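Local coordinates for protein group II chitinase (PDB 6JAV) that probably hydrolyses internal linkages of chitin as a family 18 endochitinase, represented here by one catalytic domain of a longer chitin-binding protein, at residues A[278-292]-A[350-364]. Residues are numbered along the deposited sequence; the frame is centred on the assembly and turned at random.
Sequences YTRAKGFLAYYEICD and LDDYRNRCGQGKHPL
C291 and C357 join the two segments covalently: their SG atoms lie 2.0 Å apart with a disulfide torsion of 84°, tying helix 287-296 to the loop that precedes helix 363-373. D352 holds the C357 end of this link: its short side chain keeps the carboxylate close to the turn, where OD1 accepts R356 N and OD2 accepts C357 N.

Charge and aromatic contacts gather around R356. Its chain, extended from CG to NE, carries the guanidinium between D292 and Y278, which meet opposite faces. D292 OD2 sits 3.1 Å from R356 NH2 in a salt bridge, but well out of the guanidinium plane, making the attraction one of charge alone. The Y278 ring, turned 82° from the guanidinium, brings CE2 to the other face. At the guanidinium edge, near its plane, NH1 gives a weak hydrogen bond to Y288 O. NH2 has a second acidic partner in E277, outside the two segments.

Apolar packing centres on Y287. Its ring swings out to helix 363-373 because chi1, at -180°, sets CG opposite the backbone N; there L364 CD1 lies over one face, 4.0 Å from the ring centroid, a CH-pi contact. P363 CG touches Y287 CE2, 3.8 Å away, and beyond the ring Y287 OH donates to Q359 OE1 (2.9 Å). A tyrosine thus suits a place that is greasy along the ring and polar at its end. Further along, L350 fits its branches against small and flat neighbours: CD1 meets the edge of F284 at CZ (3.5 Å), while CD2 packs on A286 CB.

F284, stacked on Y251, also contacts the bound inhibitor, and A281 lines the same pocket. The contact therefore runs from the ligand site of the family 18 TIM barrel to a disulfide-linked junction with the loop leading into helix 363-373, the last helix modelled.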
# COMPACT_ATOMS: atom_id res chain seq x y z
N TYR A 278 13.09 13.68 6.53
CA TYR A 278 13.30 13.06 5.24
C TYR A 278 12.05 12.97 4.39
O TYR A 278 12.12 13.18 3.17
CB TYR A 278 13.87 11.65 5.40
CG TYR A 278 15.23 11.65 6.02
CD1 TYR A 278 16.36 11.91 5.25
CD2 TYR A 278 15.38 11.42 7.38
CE1 TYR A 278 17.61 11.91 5.83
CE2 TYR A 278 16.62 11.40 7.95
CZ TYR A 278 17.73 11.66 7.18
OH TYR A 278 18.96 11.66 7.78
N THR A 279 10.91 12.62 4.99
CA THR A 279 9.70 12.41 4.21
C THR A 279 8.87 13.66 4.06
O THR A 279 8.09 13.75 3.10
CB THR A 279 8.88 11.25 4.82
OG1 THR A 279 8.65 11.50 6.21
CG2 THR A 279 9.64 9.93 4.65
N ARG A 280 9.01 14.62 4.97
CA ARG A 280 8.51 15.99 4.78
C ARG A 280 7.00 16.04 4.48
O ARG A 280 6.55 16.72 3.56
CB ARG A 280 9.33 16.74 3.72
CG ARG A 280 10.74 17.09 4.21
CD ARG A 280 11.51 17.78 3.15
NE ARG A 280 11.23 17.03 1.86
CZ ARG A 280 12.12 16.82 0.87
NH1 ARG A 280 11.74 16.10 -0.17
NH2 ARG A 280 13.37 17.32 1.00
N ALA A 281 6.22 15.32 5.28
CA ALA A 281 4.78 15.23 5.10
C ALA A 281 4.13 15.19 6.48
O ALA A 281 4.32 14.22 7.23
CB ALA A 281 4.40 13.97 4.31
N LYS A 282 3.39 16.24 6.84
CA LYS A 282 2.73 16.30 8.13
C LYS A 282 1.81 15.10 8.29
O LYS A 282 1.05 14.76 7.38
CB LYS A 282 1.91 17.59 8.21
CG LYS A 282 1.12 17.77 9.49
CD LYS A 282 0.41 19.14 9.51
CE LYS A 282 -0.57 19.26 8.36
NZ LYS A 282 -1.58 20.33 8.59
N GLY A 283 1.88 14.44 9.46
CA GLY A 283 1.03 13.28 9.72
C GLY A 283 1.63 11.94 9.33
O GLY A 283 0.99 10.90 9.55
N PHE A 284 2.85 11.93 8.80
CA PHE A 284 3.46 10.73 8.27
C PHE A 284 4.90 10.64 8.75
O PHE A 284 5.61 11.65 8.73
CB PHE A 284 3.44 10.87 6.75
CG PHE A 284 4.03 9.71 5.99
CD1 PHE A 284 3.23 8.64 5.59
CD2 PHE A 284 5.38 9.72 5.63
CE1 PHE A 284 3.79 7.58 4.85
CE2 PHE A 284 5.93 8.67 4.90
CZ PHE A 284 5.13 7.61 4.49
N LEU A 285 5.35 9.45 9.13
CA LEU A 285 6.78 9.24 9.39
C LEU A 285 7.20 7.87 8.86
O LEU A 285 6.52 6.87 9.08
CB LEU A 285 7.13 9.29 10.90
CG LEU A 285 6.98 10.65 11.59
CD1 LEU A 285 7.13 10.49 13.10
CD2 LEU A 285 7.99 11.67 11.05
N ALA A 286 8.35 7.82 8.20
CA ALA A 286 8.87 6.53 7.76
C ALA A 286 9.32 5.72 8.97
O ALA A 286 9.63 6.28 10.03
CB ALA A 286 10.09 6.76 6.85
N TYR A 287 9.34 4.39 8.83
CA TYR A 287 9.87 3.58 9.92
C TYR A 287 11.27 4.04 10.33
O TYR A 287 11.58 4.08 11.53
CB TYR A 287 9.87 2.08 9.56
CG TYR A 287 10.42 1.27 10.72
CD1 TYR A 287 9.65 1.08 11.86
CD2 TYR A 287 11.73 0.82 10.72
CE1 TYR A 287 10.14 0.38 12.96
CE2 TYR A 287 12.24 0.12 11.83
CZ TYR A 287 11.43 -0.09 12.93
OH TYR A 287 11.91 -0.76 14.04
N TYR A 288 12.13 4.41 9.37
CA TYR A 288 13.48 4.82 9.76
C TYR A 288 13.51 6.16 10.49
O TYR A 288 14.51 6.48 11.16
CB TYR A 288 14.45 4.79 8.56
CG TYR A 288 14.17 5.79 7.46
CD1 TYR A 288 14.54 7.15 7.58
CD2 TYR A 288 13.59 5.37 6.26
CE1 TYR A 288 14.29 8.04 6.56
CE2 TYR A 288 13.33 6.27 5.23
CZ TYR A 288 13.68 7.60 5.38
OH TYR A 288 13.46 8.49 4.36
N GLU A 289 12.47 6.98 10.35
CA GLU A 289 12.34 8.17 11.17
C GLU A 289 11.83 7.83 12.57
O GLU A 289 12.30 8.39 13.57
CB GLU A 289 11.41 9.16 10.46
CG GLU A 289 12.07 9.77 9.19
CD GLU A 289 11.12 10.58 8.34
OE1 GLU A 289 9.97 10.15 8.08
OE2 GLU A 289 11.52 11.67 7.85
N ILE A 290 10.89 6.89 12.65
CA ILE A 290 10.32 6.50 13.95
C ILE A 290 11.36 5.79 14.81
O ILE A 290 11.51 6.09 16.00
CB ILE A 290 9.09 5.60 13.71
CG1 ILE A 290 7.98 6.39 13.02
CG2 ILE A 290 8.60 4.98 15.03
CD1 ILE A 290 6.85 5.49 12.50
N CYS A 291 12.08 4.83 14.23
CA CYS A 291 13.02 4.07 15.04
C CYS A 291 14.14 4.96 15.58
O CYS A 291 14.61 4.74 16.71
CB CYS A 291 13.53 2.83 14.29
SG CYS A 291 14.50 3.13 12.78
N ASP A 292 14.54 5.98 14.82
CA ASP A 292 15.55 6.92 15.31
C ASP A 292 15.01 7.74 16.48
O ASP A 292 15.74 8.01 17.44
CB ASP A 292 15.99 7.85 14.19
CG ASP A 292 17.10 8.82 14.65
OD1 ASP A 292 18.13 8.33 15.11
OD2 ASP A 292 16.92 10.05 14.54
N LEU A 350 10.61 3.19 2.79
CA LEU A 350 10.23 3.67 4.11
C LEU A 350 10.74 2.78 5.24
O LEU A 350 10.81 3.26 6.38
CB LEU A 350 8.70 3.83 4.21
CG LEU A 350 8.09 4.77 3.15
CD1 LEU A 350 6.55 4.66 3.13
CD2 LEU A 350 8.51 6.23 3.38
N ASP A 351 11.06 1.52 4.96
CA ASP A 351 11.74 0.65 5.92
C ASP A 351 13.16 1.19 6.14
O ASP A 351 13.62 2.06 5.41
CB ASP A 351 11.75 -0.77 5.34
CG ASP A 351 12.13 -1.88 6.33
OD1 ASP A 351 12.27 -1.66 7.56
OD2 ASP A 351 12.29 -3.00 5.82
N ASP A 352 13.85 0.68 7.16
CA ASP A 352 15.21 1.14 7.47
C ASP A 352 16.23 0.40 6.59
O ASP A 352 17.03 -0.42 7.04
CB ASP A 352 15.49 0.95 8.96
CG ASP A 352 16.82 1.56 9.38
OD1 ASP A 352 17.37 2.40 8.63
OD2 ASP A 352 17.33 1.17 10.46
N TYR A 353 16.20 0.74 5.29
CA TYR A 353 17.07 0.06 4.32
C TYR A 353 18.54 0.41 4.50
O TYR A 353 19.40 -0.34 4.01
CB TYR A 353 16.62 0.33 2.85
CG TYR A 353 16.56 1.80 2.49
CD1 TYR A 353 15.46 2.55 2.82
CD2 TYR A 353 17.61 2.43 1.82
CE1 TYR A 353 15.39 3.89 2.54
CE2 TYR A 353 17.56 3.80 1.52
CZ TYR A 353 16.44 4.52 1.90
OH TYR A 353 16.28 5.87 1.63
N ARG A 354 18.85 1.50 5.20
CA ARG A 354 20.24 1.89 5.44
C ARG A 354 20.78 1.44 6.79
O ARG A 354 21.95 1.70 7.10
CB ARG A 354 20.40 3.41 5.31
CG ARG A 354 20.08 3.88 3.92
CD ARG A 354 20.54 5.26 3.75
NE ARG A 354 20.18 5.82 2.45
CZ ARG A 354 20.90 5.67 1.35
NH1 ARG A 354 22.03 4.96 1.37
NH2 ARG A 354 20.49 6.23 0.23
N ASN A 355 19.96 0.76 7.61
CA ASN A 355 20.38 0.35 8.95
C ASN A 355 20.77 1.56 9.81
O ASN A 355 21.75 1.51 10.56
CB ASN A 355 21.49 -0.70 8.90
CG ASN A 355 21.66 -1.43 10.21
OD1 ASN A 355 20.82 -1.36 11.10
ND2 ASN A 355 22.77 -2.13 10.34
N ARG A 356 20.01 2.65 9.68
CA ARG A 356 20.20 3.82 10.54
C ARG A 356 19.93 3.48 12.01
O ARG A 356 20.44 4.18 12.91
CB ARG A 356 19.25 4.93 10.09
CG ARG A 356 19.46 6.28 10.73
CD ARG A 356 18.28 7.17 10.42
NE ARG A 356 18.46 8.53 10.91
CZ ARG A 356 17.46 9.38 11.12
NH1 ARG A 356 16.21 9.00 10.88
NH2 ARG A 356 17.71 10.61 11.56
N CYS A 357 19.12 2.46 12.27
CA CYS A 357 18.68 2.14 13.63
C CYS A 357 19.40 0.95 14.22
O CYS A 357 19.10 0.57 15.36
CB CYS A 357 17.16 1.95 13.67
SG CYS A 357 16.36 3.56 13.43
N GLY A 358 20.34 0.36 13.50
CA GLY A 358 21.16 -0.69 14.08
C GLY A 358 20.49 -2.03 14.28
O GLY A 358 21.08 -2.91 14.92
N GLN A 359 19.27 -2.23 13.76
CA GLN A 359 18.55 -3.50 13.82
C GLN A 359 18.80 -4.37 12.59
O GLN A 359 18.17 -5.43 12.45
CB GLN A 359 17.04 -3.23 13.99
CG GLN A 359 16.66 -2.42 15.24
CD GLN A 359 15.48 -1.43 15.03
OE1 GLN A 359 14.76 -1.48 14.02
NE2 GLN A 359 15.29 -0.52 16.01
N GLY A 360 19.70 -3.96 11.71
CA GLY A 360 19.94 -4.59 10.42
C GLY A 360 19.25 -3.82 9.30
O GLY A 360 18.29 -3.08 9.51
N LYS A 361 19.76 -4.00 8.09
CA LYS A 361 19.12 -3.40 6.92
C LYS A 361 17.75 -4.04 6.69
O LYS A 361 17.59 -5.26 6.77
CB LYS A 361 19.96 -3.63 5.67
CG LYS A 361 21.25 -2.80 5.70
CD LYS A 361 22.11 -3.03 4.47
CE LYS A 361 23.40 -2.22 4.56
NZ LYS A 361 24.29 -2.44 3.38
N HIS A 362 16.78 -3.21 6.34
CA HIS A 362 15.43 -3.66 6.03
C HIS A 362 14.87 -4.53 7.15
O HIS A 362 14.47 -5.68 6.92
CB HIS A 362 15.37 -4.40 4.69
CG HIS A 362 14.99 -3.53 3.52
ND1 HIS A 362 13.81 -2.82 3.47
CD2 HIS A 362 15.65 -3.25 2.36
CE1 HIS A 362 13.74 -2.16 2.32
NE2 HIS A 362 14.84 -2.42 1.62
N PRO A 363 14.80 -4.02 8.38
CA PRO A 363 14.32 -4.88 9.48
C PRO A 363 12.88 -5.35 9.31
O PRO A 363 12.55 -6.50 9.61
CB PRO A 363 14.52 -3.99 10.73
CG PRO A 363 14.43 -2.58 10.19
CD PRO A 363 15.11 -2.65 8.84
N LEU A 364 11.98 -4.46 8.87
CA LEU A 364 10.59 -4.89 8.73
C LEU A 364 10.43 -5.87 7.58
O LEU A 364 9.77 -6.92 7.72
CB LEU A 364 9.68 -3.67 8.53
CG LEU A 364 9.66 -2.63 9.67
CD1 LEU A 364 8.58 -1.56 9.42
CD2 LEU A 364 9.48 -3.25 11.04
O HOH W 1 13.32 7.27 1.93